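Local coordinates for protein rubber oxygenase (Streptomyces sp., PDB 5O1L) that cleaves poly(cis-1,4-isoprene) rubber oxidatively with molecular oxygen at a b-type heme, releasing oligo-isoprenoids with keto and aldehyde ends, at residues M141-P146 against A302-L307; A252-Y257 against A277-A282; F326-L331 against V335-G340. All coordinates share one frame; numbering follows the deposited sequence.

Contact 1: M141-P146 against A302-L307; sequences MSTAIP and ALTEVL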
ATOM      1  N   MET A 141       7.320   3.579  -6.725  1.00 17.58           N
ATOM      2  CA  MET A 141       8.042   4.139  -5.622  1.00 19.03           C
ATOM      3  C   MET A 141       8.527   3.072  -4.684  1.00 18.47           C
ATOM      4  O   MET A 141       9.590   3.275  -4.071  1.00 18.91           O
ATOM      5  CB  MET A 141       7.151   5.132  -4.835  1.00 19.65           C
ATOM      6  CG  MET A 141       7.979   6.029  -3.968  1.00 20.22           C
ATOM      7  SD  MET A 141       7.085   6.920  -2.721  1.00 20.14           S
ATOM      8  CE  MET A 141       5.603   7.445  -3.556  1.00 20.15           C
ATOM      9  N   SER A 142       7.775   1.991  -4.506  1.00 18.58           N
ATOM     10  CA  SER A 142       8.147   0.920  -3.585  1.00 18.71           C
ATOM     11  C   SER A 142       9.517   0.313  -3.933  1.00 19.77           C
ATOM     12  O   SER A 142      10.257  -0.090  -3.022  1.00 19.66           O
ATOM     13  CB  SER A 142       7.108  -0.138  -3.556  1.00 20.16           C
ATOM     14  OG  SER A 142       7.260  -1.038  -4.657  1.00 21.43           O
ATOM     15  N   THR A 143       9.887   0.399  -5.195  1.00 18.84           N
ATOM     16  CA  THR A 143      11.216  -0.131  -5.642  1.00 19.43           C
ATOM     17  C   THR A 143      12.350   0.775  -5.259  1.00 19.68           C
ATOM     18  O   THR A 143      13.537   0.364  -5.337  1.00 19.88           O
ATOM     19  CB  THR A 143      11.222  -0.453  -7.162  1.00 18.92           C
ATOM     20  OG1 THR A 143      11.212   0.768  -7.942  1.00 21.12           O
ATOM     21  CG2 THR A 143      10.073  -1.315  -7.544  1.00 19.28           C
ATOM     22  N   ALA A 144      12.043   1.971  -4.750  1.00 18.11           N
ATOM     23  CA  ALA A 144      13.006   2.862  -4.128  1.00 19.29           C
ATOM     24  C   ALA A 144      12.967   2.871  -2.592  1.00 17.82           C
ATOM     25  O   ALA A 144      13.650   3.665  -1.980  1.00 19.88           O
ATOM     26  CB  ALA A 144      12.859   4.274  -4.659  1.00 20.59           C
ATOM     27  N   ILE A 145      12.140   2.029  -1.989  1.00 18.03           N
ATOM     28  CA  ILE A 145      12.106   1.857  -0.514  1.00 18.70           C
ATOM     29  C   ILE A 145      12.926   0.630  -0.158  1.00 17.72           C
ATOM     30  O   ILE A 145      12.509  -0.490  -0.417  1.00 19.39           O
ATOM     31  CB  ILE A 145      10.656   1.705  -0.003  1.00 18.34           C
ATOM     32  CG1 ILE A 145       9.841   2.950  -0.346  1.00 18.40           C
ATOM     33  CG2 ILE A 145      10.713   1.521   1.519  1.00 18.27           C
ATOM     34  CD1 ILE A 145       8.351   2.797  -0.026  1.00 17.87           C
ATOM     35  N   PRO A 146      14.152   0.823   0.376  1.00 18.90           N
ATOM     36  CA  PRO A 146      15.076  -0.325   0.406  1.00 18.56           C
ATOM     37  C   PRO A 146      14.574  -1.493   1.214  1.00 18.59           C
ATOM     38  O   PRO A 146      14.652  -2.653   0.758  1.00 18.49           O
ATOM     39  CB  PRO A 146      16.323   0.298   1.004  1.00 19.06           C
ATOM     40  CG  PRO A 146      16.335   1.682   0.557  1.00 20.35           C
ATOM     41  CD  PRO A 146      14.850   2.082   0.666  1.00 19.10           C
ATOM     42  N   ALA A 302      15.961  -4.751  -9.711  1.00 27.86           N
ATOM     43  CA  ALA A 302      15.411  -5.961 -10.266  1.00 28.59           C
ATOM     44  C   ALA A 302      13.928  -5.872 -10.289  1.00 27.79           C
ATOM     45  O   ALA A 302      13.310  -6.186 -11.267  1.00 28.62           O
ATOM     46  CB  ALA A 302      15.850  -7.179  -9.456  1.00 29.54           C
ATOM     47  N   LEU A 303      13.334  -5.421  -9.192  1.00 26.29           N
ATOM     48  CA  LEU A 303      11.885  -5.331  -9.127  1.00 25.35           C
ATOM     49  C   LEU A 303      11.266  -4.302 -10.085  1.00 25.86           C
ATOM     50  O   LEU A 303      10.210  -4.559 -10.624  1.00 24.06           O
ATOM     51  CB  LEU A 303      11.462  -5.020  -7.688  1.00 24.91           C
ATOM     52  CG  LEU A 303      11.820  -6.071  -6.645  1.00 25.35           C
ATOM     53  CD1 LEU A 303      11.517  -5.655  -5.197  1.00 25.78           C
ATOM     54  CD2 LEU A 303      11.161  -7.363  -6.928  1.00 25.87           C
ATOM     55  N   THR A 304      11.907  -3.157 -10.251  1.00 24.34           N
ATOM     56  CA  THR A 304      11.431  -2.154 -11.203  1.00 25.68           C
ATOM     57  C   THR A 304      11.292  -2.786 -12.602  1.00 26.01           C
ATOM     58  O   THR A 304      10.316  -2.576 -13.309  1.00 24.84           O
ATOM     59  CB  THR A 304      12.398  -0.982 -11.277  1.00 25.45           C
ATOM     60  OG1 THR A 304      12.664  -0.471  -9.962  1.00 25.49           O
ATOM     61  CG2 THR A 304      11.851   0.106 -12.131  1.00 27.13           C
ATOM     62  N   GLU A 305      12.306  -3.540 -13.015  1.00 26.25           N
ATOM     63  CA  GLU A 305      12.286  -4.103 -14.369  1.00 29.22           C
ATOM     64  C   GLU A 305      11.189  -5.122 -14.493  1.00 27.91           C
ATOM     65  O   GLU A 305      10.444  -5.120 -15.481  1.00 27.58           O
ATOM     66  CB  GLU A 305      13.644  -4.729 -14.720  1.00 31.61           C
ATOM     67  CG  GLU A 305      13.586  -5.800 -15.802  1.00 36.75           C
ATOM     68  CD  GLU A 305      14.975  -6.257 -16.278  1.00 43.36           C
ATOM     69  OE1 GLU A 305      16.003  -5.947 -15.584  1.00 48.08           O
ATOM     70  OE2 GLU A 305      15.032  -6.922 -17.370  1.00 46.54           O
ATOM     71  N   VAL A 306      10.983  -5.919 -13.444  1.00 27.86           N
ATOM     72  CA  VAL A 306       9.872  -6.868 -13.454  1.00 27.42           C
ATOM     73  C   VAL A 306       8.532  -6.125 -13.524  1.00 25.28           C
ATOM     74  O   VAL A 306       7.689  -6.474 -14.322  1.00 26.08           O
ATOM     75  CB  VAL A 306       9.878  -7.828 -12.251  1.00 29.02           C
ATOM     76  CG1 VAL A 306       8.647  -8.697 -12.296  1.00 30.95           C
ATOM     77  CG2 VAL A 306      11.103  -8.745 -12.305  1.00 31.96           C
ATOM     78  N   LEU A 307       8.331  -5.109 -12.677  1.00 23.56           N
ATOM     79  CA  LEU A 307       7.060  -4.407 -12.708  1.00 23.36           C
ATOM     80  C   LEU A 307       6.834  -3.706 -14.061  1.00 24.11           C
ATOM     81  O   LEU A 307       5.725  -3.740 -14.589  1.00 23.33           O
ATOM     82  CB  LEU A 307       7.012  -3.371 -11.597  1.00 24.26           C
ATOM     83  CG  LEU A 307       5.717  -2.569 -11.423  1.00 25.68           C
ATOM     84  CD1 LEU A 307       4.533  -3.508 -11.275  1.00 25.03           C
ATOM     85  CD2 LEU A 307       5.848  -1.677 -10.188  1.00 26.02           C
TER

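Contact 2: A252-Y257 against A277-A282; sequences ADAEAY and ATWDAA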
ATOM      1  N   ALA A 252     -14.342  17.144   3.337  1.00 14.09           N
ATOM      2  CA  ALA A 252     -14.986  16.001   3.922  1.00 14.60           C
ATOM      3  C   ALA A 252     -14.470  14.683   3.264  1.00 13.81           C
ATOM      4  O   ALA A 252     -14.215  13.694   3.967  1.00 13.29           O
ATOM      5  CB  ALA A 252     -16.483  16.064   3.761  1.00 15.88           C
ATOM      6  N   ASP A 253     -14.294  14.715   1.950  1.00 12.49           N
ATOM      7  CA  ASP A 253     -13.775  13.515   1.281  1.00 11.93           C
ATOM      8  C   ASP A 253     -12.333  13.275   1.651  1.00 11.85           C
ATOM      9  O   ASP A 253     -11.925  12.110   1.801  1.00 11.87           O
ATOM     10  CB  ASP A 253     -13.864  13.661  -0.232  1.00 13.19           C
ATOM     11  CG  ASP A 253     -15.260  13.349  -0.775  1.00 15.08           C
ATOM     12  OD1 ASP A 253     -16.083  12.690  -0.119  1.00 17.04           O
ATOM     13  OD2 ASP A 253     -15.495  13.776  -1.930  1.00 17.32           O
ATOM     14  N   ALA A 254     -11.482  14.283   1.762  1.00 11.18           N
ATOM     15  CA  ALA A 254     -10.127  14.130   2.212  1.00 11.51           C
ATOM     16  C   ALA A 254     -10.083  13.494   3.575  1.00 11.45           C
ATOM     17  O   ALA A 254      -9.239  12.634   3.845  1.00 11.07           O
ATOM     18  CB  ALA A 254      -9.370  15.427   2.222  1.00 11.69           C
ATOM     19  N   GLU A 255     -10.924  13.961   4.471  1.00 11.40           N
ATOM     20  CA  GLU A 255     -10.960  13.395   5.830  1.00 11.76           C
ATOM     21  C   GLU A 255     -11.437  11.956   5.827  1.00 11.46           C
ATOM     22  O   GLU A 255     -10.943  11.139   6.605  1.00 11.81           O
ATOM     23  CB  GLU A 255     -11.822  14.220   6.729  1.00 12.57           C
ATOM     24  CG  GLU A 255     -11.190  15.548   7.016  1.00 15.02           C
ATOM     25  CD  GLU A 255      -9.874  15.530   7.660  1.00 16.38           C
ATOM     26  OE1 GLU A 255      -9.749  14.749   8.665  1.00 19.20           O
ATOM     27  OE2 GLU A 255      -9.000  16.335   7.242  1.00 20.46           O
ATOM     28  N   ALA A 256     -12.384  11.625   4.964  1.00 11.09           N
ATOM     29  CA  ALA A 256     -12.889  10.258   4.901  1.00 10.94           C
ATOM     30  C   ALA A 256     -11.855   9.323   4.327  1.00 10.80           C
ATOM     31  O   ALA A 256     -11.694   8.196   4.815  1.00 11.04           O
ATOM     32  CB  ALA A 256     -14.136  10.236   4.053  1.00 11.41           C
ATOM     33  N   TYR A 257     -11.126   9.775   3.310  1.00 10.35           N
ATOM     34  CA  TYR A 257     -10.016   8.995   2.765  1.00 10.05           C
ATOM     35  C   TYR A 257      -8.947   8.741   3.822  1.00 10.60           C
ATOM     36  O   TYR A 257      -8.461   7.594   3.993  1.00  9.91           O
ATOM     37  CB  TYR A 257      -9.422   9.692   1.516  1.00 10.89           C
ATOM     38  CG  TYR A 257      -8.281   8.989   0.848  1.00 11.58           C
ATOM     39  CD1 TYR A 257      -8.522   7.995  -0.021  1.00 14.87           C
ATOM     40  CD2 TYR A 257      -6.979   9.305   1.094  1.00 12.86           C
ATOM     41  CE1 TYR A 257      -7.467   7.364  -0.663  1.00 13.98           C
ATOM     42  CE2 TYR A 257      -5.921   8.690   0.459  1.00 14.09           C
ATOM     43  CZ  TYR A 257      -6.191   7.694  -0.400  1.00 14.21           C
ATOM     44  OH  TYR A 257      -5.109   7.010  -1.008  1.00 15.50           O
ATOM     45  N   ALA A 277      -3.014  11.283  13.298  1.00 11.54           N
ATOM     46  CA  ALA A 277      -4.414  11.633  13.537  1.00 12.02           C
ATOM     47  C   ALA A 277      -5.048  12.573  12.505  1.00 10.88           C
ATOM     48  O   ALA A 277      -6.258  12.561  12.326  1.00 12.29           O
ATOM     49  CB  ALA A 277      -4.633  12.305  14.925  1.00 12.80           C
ATOM     50  N   THR A 278      -4.192  13.311  11.805  1.00 10.83           N
ATOM     51  CA  THR A 278      -4.584  14.347  10.881  1.00 11.44           C
ATOM     52  C   THR A 278      -3.713  14.375   9.652  1.00 12.11           C
ATOM     53  O   THR A 278      -2.613  13.843   9.666  1.00 12.56           O
ATOM     54  CB  THR A 278      -4.451  15.751  11.571  1.00 13.31           C
ATOM     55  OG1 THR A 278      -3.072  16.003  11.874  1.00 14.73           O
ATOM     56  CG2 THR A 278      -5.313  15.850  12.784  1.00 13.64           C
ATOM     57  N   TRP A 279      -4.235  15.001   8.557  1.00 13.16           N
ATOM     58  CA  TRP A 279      -3.409  15.231   7.417  1.00 12.73           C
ATOM     59  C   TRP A 279      -2.172  16.060   7.686  1.00 13.04           C
ATOM     60  O   TRP A 279      -1.146  15.771   7.153  1.00 14.26           O
ATOM     61  CB  TRP A 279      -4.144  15.848   6.263  1.00 13.74           C
ATOM     62  CG  TRP A 279      -4.936  14.877   5.471  1.00 14.05           C
ATOM     63  CD1 TRP A 279      -6.287  14.846   5.327  1.00 14.81           C
ATOM     64  CD2 TRP A 279      -4.415  13.720   4.818  1.00 14.30           C
ATOM     65  NE1 TRP A 279      -6.612  13.806   4.511  1.00 14.11           N
ATOM     66  CE2 TRP A 279      -5.497  13.071   4.202  1.00 14.46           C
ATOM     67  CE3 TRP A 279      -3.148  13.177   4.666  1.00 15.70           C
ATOM     68  CZ2 TRP A 279      -5.337  11.880   3.509  1.00 15.48           C
ATOM     69  CZ3 TRP A 279      -3.024  11.989   3.986  1.00 16.64           C
ATOM     70  CH2 TRP A 279      -4.120  11.371   3.421  1.00 17.31           C
ATOM     71  N   ASP A 280      -2.317  17.074   8.521  1.00 16.17           N
ATOM     72  CA  ASP A 280      -1.127  17.860   8.860  1.00 17.09           C
ATOM     73  C   ASP A 280      -0.028  16.999   9.462  1.00 15.65           C
ATOM     74  O   ASP A 280       1.143  17.088   9.039  1.00 16.04           O
ATOM     75  CB  ASP A 280      -1.488  19.003   9.806  1.00 20.23           C
ATOM     76  CG  ASP A 280      -2.219  20.138   9.127  1.00 24.97           C
ATOM     77  OD1 ASP A 280      -2.166  20.245   7.900  1.00 29.32           O
ATOM     78  OD2 ASP A 280      -2.824  20.950   9.924  1.00 32.32           O
ATOM     79  N   ALA A 281      -0.378  16.114  10.370  1.00 14.73           N
ATOM     80  CA  ALA A 281       0.574  15.229  10.960  1.00 14.00           C
ATOM     81  C   ALA A 281       1.176  14.278   9.935  1.00 13.94           C
ATOM     82  O   ALA A 281       2.378  14.020   9.892  1.00 15.03           O
ATOM     83  CB  ALA A 281       0.002  14.498  12.147  1.00 13.64           C
ATOM     84  N   ALA A 282       0.292  13.712   9.091  1.00 13.21           N
ATOM     85  CA  ALA A 282       0.789  12.748   8.118  1.00 12.86           C
ATOM     86  C   ALA A 282       1.736  13.385   7.101  1.00 12.99           C
ATOM     87  O   ALA A 282       2.739  12.786   6.757  1.00 12.52           O
ATOM     88  CB  ALA A 282      -0.372  12.149   7.360  1.00 12.47           C
TER
HETATM   89  O   HOH W   1      -6.868  16.138   8.887  1.00 19.62           O

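Contact 3: F326-L331 against V335-G340; sequences FSRYTL and VGDMIG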
ATOM      1  N   PHE A 326       4.594   8.944 -17.856  1.00 15.39           N
ATOM      2  CA  PHE A 326       3.585   9.216 -16.844  1.00 14.95           C
ATOM      3  C   PHE A 326       4.116   8.947 -15.440  1.00 14.65           C
ATOM      4  O   PHE A 326       3.823   9.711 -14.497  1.00 13.84           O
ATOM      5  CB  PHE A 326       2.298   8.440 -17.115  1.00 16.12           C
ATOM      6  CG  PHE A 326       1.152   8.914 -16.248  1.00 16.28           C
ATOM      7  CD1 PHE A 326       0.584  10.129 -16.526  1.00 17.11           C
ATOM      8  CD2 PHE A 326       0.733   8.178 -15.206  1.00 17.79           C
ATOM      9  CE1 PHE A 326      -0.449  10.617 -15.781  1.00 17.69           C
ATOM     10  CE2 PHE A 326      -0.292   8.719 -14.365  1.00 16.79           C
ATOM     11  CZ  PHE A 326      -0.793   9.894 -14.666  1.00 16.13           C
ATOM     12  N   SER A 327       4.955   7.920 -15.297  1.00 15.40           N
ATOM     13  CA  SER A 327       5.491   7.634 -13.967  1.00 16.51           C
ATOM     14  C   SER A 327       6.518   8.708 -13.523  1.00 16.68           C
ATOM     15  O   SER A 327       6.599   9.099 -12.358  1.00 15.83           O
ATOM     16  CB  SER A 327       6.110   6.277 -13.941  1.00 17.98           C
ATOM     17  OG  SER A 327       5.123   5.321 -14.237  1.00 21.72           O
ATOM     18  N   ARG A 328       7.322   9.241 -14.425  1.00 15.48           N
ATOM     19  CA  ARG A 328       8.215  10.297 -14.123  1.00 16.03           C
ATOM     20  C   ARG A 328       7.464  11.545 -13.791  1.00 16.02           C
ATOM     21  O   ARG A 328       7.845  12.274 -12.881  1.00 17.76           O
ATOM     22  CB  ARG A 328       9.194  10.565 -15.305  1.00 17.29           C
ATOM     23  CG  ARG A 328      10.223   9.472 -15.408  1.00 18.56           C
ATOM     24  CD  ARG A 328      11.170   9.681 -16.582  1.00 21.08           C
ATOM     25  NE  ARG A 328      11.918  10.853 -16.344  1.00 21.10           N
ATOM     26  CZ  ARG A 328      12.998  10.955 -15.551  1.00 22.97           C
ATOM     27  NH1 ARG A 328      13.615   9.915 -15.081  1.00 24.41           N
ATOM     28  NH2 ARG A 328      13.474  12.157 -15.291  1.00 25.32           N
ATOM     29  N   TYR A 329       6.376  11.831 -14.485  1.00 15.29           N
ATOM     30  CA  TYR A 329       5.551  12.996 -14.174  1.00 15.97           C
ATOM     31  C   TYR A 329       4.969  12.852 -12.753  1.00 15.52           C
ATOM     32  O   TYR A 329       4.885  13.859 -12.038  1.00 16.71           O
ATOM     33  CB  TYR A 329       4.440  13.029 -15.205  1.00 15.51           C
ATOM     34  CG  TYR A 329       3.347  14.024 -14.896  1.00 15.41           C
ATOM     35  CD1 TYR A 329       3.591  15.354 -14.912  1.00 16.46           C
ATOM     36  CD2 TYR A 329       2.059  13.590 -14.632  1.00 15.94           C
ATOM     37  CE1 TYR A 329       2.586  16.244 -14.593  1.00 16.37           C
ATOM     38  CE2 TYR A 329       1.040  14.450 -14.389  1.00 16.13           C
ATOM     39  CZ  TYR A 329       1.286  15.752 -14.386  1.00 15.91           C
ATOM     40  OH  TYR A 329       0.238  16.632 -14.093  1.00 19.56           O
ATOM     41  N   THR A 330       4.547  11.660 -12.434  1.00 15.58           N
ATOM     42  CA  THR A 330       3.875  11.376 -11.154  1.00 15.99           C
ATOM     43  C   THR A 330       4.872  11.412 -10.027  1.00 16.16           C
ATOM     44  O   THR A 330       4.629  12.071  -8.964  1.00 17.41           O
ATOM     45  CB  THR A 330       3.203  10.059 -11.234  1.00 16.65           C
ATOM     46  OG1 THR A 330       2.150  10.120 -12.215  1.00 16.84           O
ATOM     47  CG2 THR A 330       2.593   9.724  -9.920  1.00 18.09           C
ATOM     48  N   LEU A 331       6.020  10.768 -10.186  1.00 15.96           N
ATOM     49  CA  LEU A 331       7.007  10.671  -9.106  1.00 16.80           C
ATOM     50  C   LEU A 331       7.964  11.852  -9.024  1.00 18.89           C
ATOM     51  O   LEU A 331       8.656  12.012  -7.982  1.00 20.36           O
ATOM     52  CB  LEU A 331       7.789   9.385  -9.223  1.00 18.40           C
ATOM     53  CG  LEU A 331       6.875   8.178  -8.994  1.00 19.75           C
ATOM     54  CD1 LEU A 331       7.495   6.919  -9.519  1.00 21.71           C
ATOM     55  CD2 LEU A 331       6.513   8.048  -7.519  1.00 19.85           C
ATOM     56  N   VAL A 335      12.997  11.179  -8.165  1.00 26.05           N
ATOM     57  CA  VAL A 335      12.728   9.797  -7.892  1.00 26.50           C
ATOM     58  C   VAL A 335      12.746   8.954  -9.157  1.00 24.05           C
ATOM     59  O   VAL A 335      13.149   7.808  -9.136  1.00 25.68           O
ATOM     60  CB  VAL A 335      11.416   9.658  -7.080  1.00 28.39           C
ATOM     61  CG1 VAL A 335      10.974   8.226  -6.952  1.00 28.70           C
ATOM     62  CG2 VAL A 335      11.620  10.280  -5.679  1.00 30.26           C
ATOM     63  N   GLY A 336      12.265   9.517 -10.278  1.00 23.66           N
ATOM     64  CA  GLY A 336      12.337   8.745 -11.487  1.00 23.44           C
ATOM     65  C   GLY A 336      13.755   8.347 -11.860  1.00 24.66           C
ATOM     66  O   GLY A 336      14.011   7.225 -12.296  1.00 23.32           O
ATOM     67  N   ASP A 337      14.660   9.300 -11.656  1.00 27.61           N
ATOM     68  CA  ASP A 337      16.118   9.063 -11.955  1.00 30.88           C
ATOM     69  C   ASP A 337      16.663   8.018 -11.024  1.00 30.29           C
ATOM     70  O   ASP A 337      17.339   7.117 -11.460  1.00 30.94           O
ATOM     71  CB  ASP A 337      16.939  10.348 -11.850  1.00 33.48           C
ATOM     72  CG  ASP A 337      16.669  11.327 -12.996  1.00 35.93           C
ATOM     73  OD1 ASP A 337      15.996  11.024 -14.016  1.00 31.43           O
ATOM     74  OD2 ASP A 337      17.116  12.488 -12.877  1.00 36.82           O
ATOM     75  N   MET A 338      16.283   8.067  -9.745  1.00 29.54           N
ATOM     76  CA  MET A 338      16.731   7.055  -8.777  1.00 30.06           C
ATOM     77  C   MET A 338      16.331   5.654  -9.104  1.00 30.56           C
ATOM     78  O   MET A 338      17.078   4.730  -8.896  1.00 32.06           O
ATOM     79  CB  MET A 338      16.157   7.429  -7.441  1.00 31.67           C
ATOM     80  CG  MET A 338      16.656   6.684  -6.251  1.00 34.28           C
ATOM     81  SD  MET A 338      15.721   7.395  -4.914  1.00 36.46           S
ATOM     82  CE  MET A 338      16.396   8.988  -4.629  1.00 37.45           C
ATOM     83  N   ILE A 339      15.113   5.491  -9.604  1.00 29.45           N
ATOM     84  CA  ILE A 339      14.595   4.236 -10.029  1.00 31.91           C
ATOM     85  C   ILE A 339      15.156   3.771 -11.381  1.00 30.80           C
ATOM     86  O   ILE A 339      15.032   2.622 -11.731  1.00 32.86           O
ATOM     87  CB  ILE A 339      13.007   4.383 -10.059  1.00 32.44           C
ATOM     88  CG1 ILE A 339      12.514   4.494  -8.627  1.00 34.15           C
ATOM     89  CG2 ILE A 339      12.329   3.238 -10.744  1.00 34.18           C
ATOM     90  CD1 ILE A 339      13.236   3.526  -7.735  1.00 34.58           C
ATOM     91  N   GLY A 340      15.627   4.712 -12.175  1.00 27.66           N
ATOM     92  CA  GLY A 340      16.119   4.402 -13.521  1.00 27.17           C
ATOM     93  C   GLY A 340      15.114   4.492 -14.624  1.00 26.71           C
ATOM     94  O   GLY A 340      15.295   3.842 -15.653  1.00 26.36           O
TER
HETATM   95  O   HOH W   2      11.041  13.142  -7.525  1.00 25.87           O

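Contact 1: M141-P146 against A302-L307
Thr143 and Thr304 meet hydroxyl to hydroxyl, the two side chains crossing at about a right angle with Thr143 OG1 2.8 Å from Thr304 OG1. The same oxygen of Thr304 also presses on the carbon skeleton of its neighbour: Thr143 CB lies only 3.1 Å from Thr304 OG1, and Thr143 CG2 3.6 Å from it. That methyl then runs on to the preceding residue of the helix, where Thr143 CG2 rests 4.0 Å from Leu303 CB. Thr143 thus carries nearly all of the contact from its side, with its hydroxyl toward Thr304 and its methyl toward Leu303.

Each hydroxyl is also hydrogen-bonded to a carbonyl just before it in sequence. A chi1 of 72° turns Thr143 OG1 back over the preceding turn, to Leu140 O. Thr304 OG1 bonds in the same manner to Gly300 O, one helical turn earlier. The pair is thus buried with a backbone acceptor for either oxygen. Further out, Ile339 of helix 333-339 packs on both threonines, while Leu303 and Leu307 lean on helix 161-169.

Thr143 is the second residue of a type I beta turn, Ser142 to Ile145, closed by the bond from Ile145 N to Ser142 O at 3.0 Å, and Ile145 is the N-cap residue of the helix that starts at Pro146. The contact thus packs the corner between helices 127-142 and 146-154 against helix 298-313, an all-helical packing inside the catalytic domain of the rubber oxygenase family, whose heme lies about 9 Å from the side chain of Leu303.

Contact 2: A252-Y257 against A277-A282
A helix N-terminus docks here on the flank of an earlier helix: Trp279, in the first turn of helix 279-289, lays the edge of its indole against helix 251-267 within the all-helical catalytic domain. Its NE1 donates to Ala254 O (3.0 Å, N-H...O angle 161°). The acceptor lies nearly in the indole plane, but the donor stands well above the carbonyl plane, 66° out of it. On the benzo side of the ring, Trp279 CZ2 meets Tyr257 CD2 edge to edge at 3.9 Å, and the tyrosine hydroxyl reaches on to Tyr134. At the pyrrole side, Glu255 OE2 lies 3.6 Å from Trp279 CD1, the carboxylate turned steeply to the ring. The CB of Glu255 points away from the other helix, and the bend at chi2 (-59°) curls the carboxylate round to the indole edge.

Water 1 joins the same two residues, donating to Glu255 OE2 at 2.7 Å and accepting from Trp279 N at 2.9 Å. Just before the helix, Thr278 OG1 caps it by accepting from Ala281 N at 3.1 Å. A phenylalanine at Trp279 would probably leave Ala254 O without its indole donor and open a gap beside Tyr257. Through the water, the carboxylate faces the N-terminus of helix 279-289 at Trp279 N, where the partial positive end of the helix would probably stabilise its negative charge.

Contact 3: F326-L331 against V335-G340
Asp337 OD1 is gripped by two nitrogens of one guanidinium, Arg328 NH1 at 2.8 Å and Arg328 NH2 at 3.0 Å. The arginine comes end-on, with OD1 close to its guanidinium plane, and both bonds of this salt bridge reach the oxygen from the same face of the carboxylate. NH1 meets it on the anti side, whereas NH2 comes from above the carboxylate plane. Sharing one acceptor bends the bonds, to N-H...O angles of 149° and 138°. The kink in the arginine at chi3 swings the guanidinium across to helix 333-339.

More charges join this cluster. Lys343 forms a second salt bridge to Asp337 OD1, and Glu348 takes the NE of Arg328, while NH1 also donates to Leu341 O. The guanidinium is therefore fixed on several sides, which would be expected to hold its rotation and keep both ions charged.

Helices 320-331 and 333-339 follow each other through a short turn, their short axis segments 127° apart in N-to-C direction, with Arg328 and Gly336 the closest backbone pair. Gly336 has no side chain to collide with Arg328 NH1, which lies 3.6 Å from Gly336 C; a beta carbon would press tightly on that nitrogen. At the far end of the second helix, Gly340 closes a Schellman motif with positive phi, through weak bonds from its N to Gly336 O and Asp337 O.

Near the turn, Leu331 CB lies 4.1 Å from Val335 CG1. Water 2 spans the backbones beside them, donating to Leu331 O at 2.7 Å and accepting from Val335 N.

Contacts 1 and 3 are neighbours on one side of the chain's centre and touch directly: Ile339 of contact 3 packs on Thr143, Ala144 and Thr304 of contact 1, and Leu331 reaches Met141. Contact 2 lies apart, its centre about 28 Å from that of contact 1 and about 26 Å from that of contact 3, and in sequence it is nested inside the loop closed by contact 1. Contact 1 is wholly buried and relies on threonine hydroxyls bonded to carbonyls about one turn earlier in the chain. Contact 2 is mainly buried, with an exposed acid and a water at its rim. Contact 3, partly exposed, is the one held by ion pairs, and joins helices adjacent in sequence.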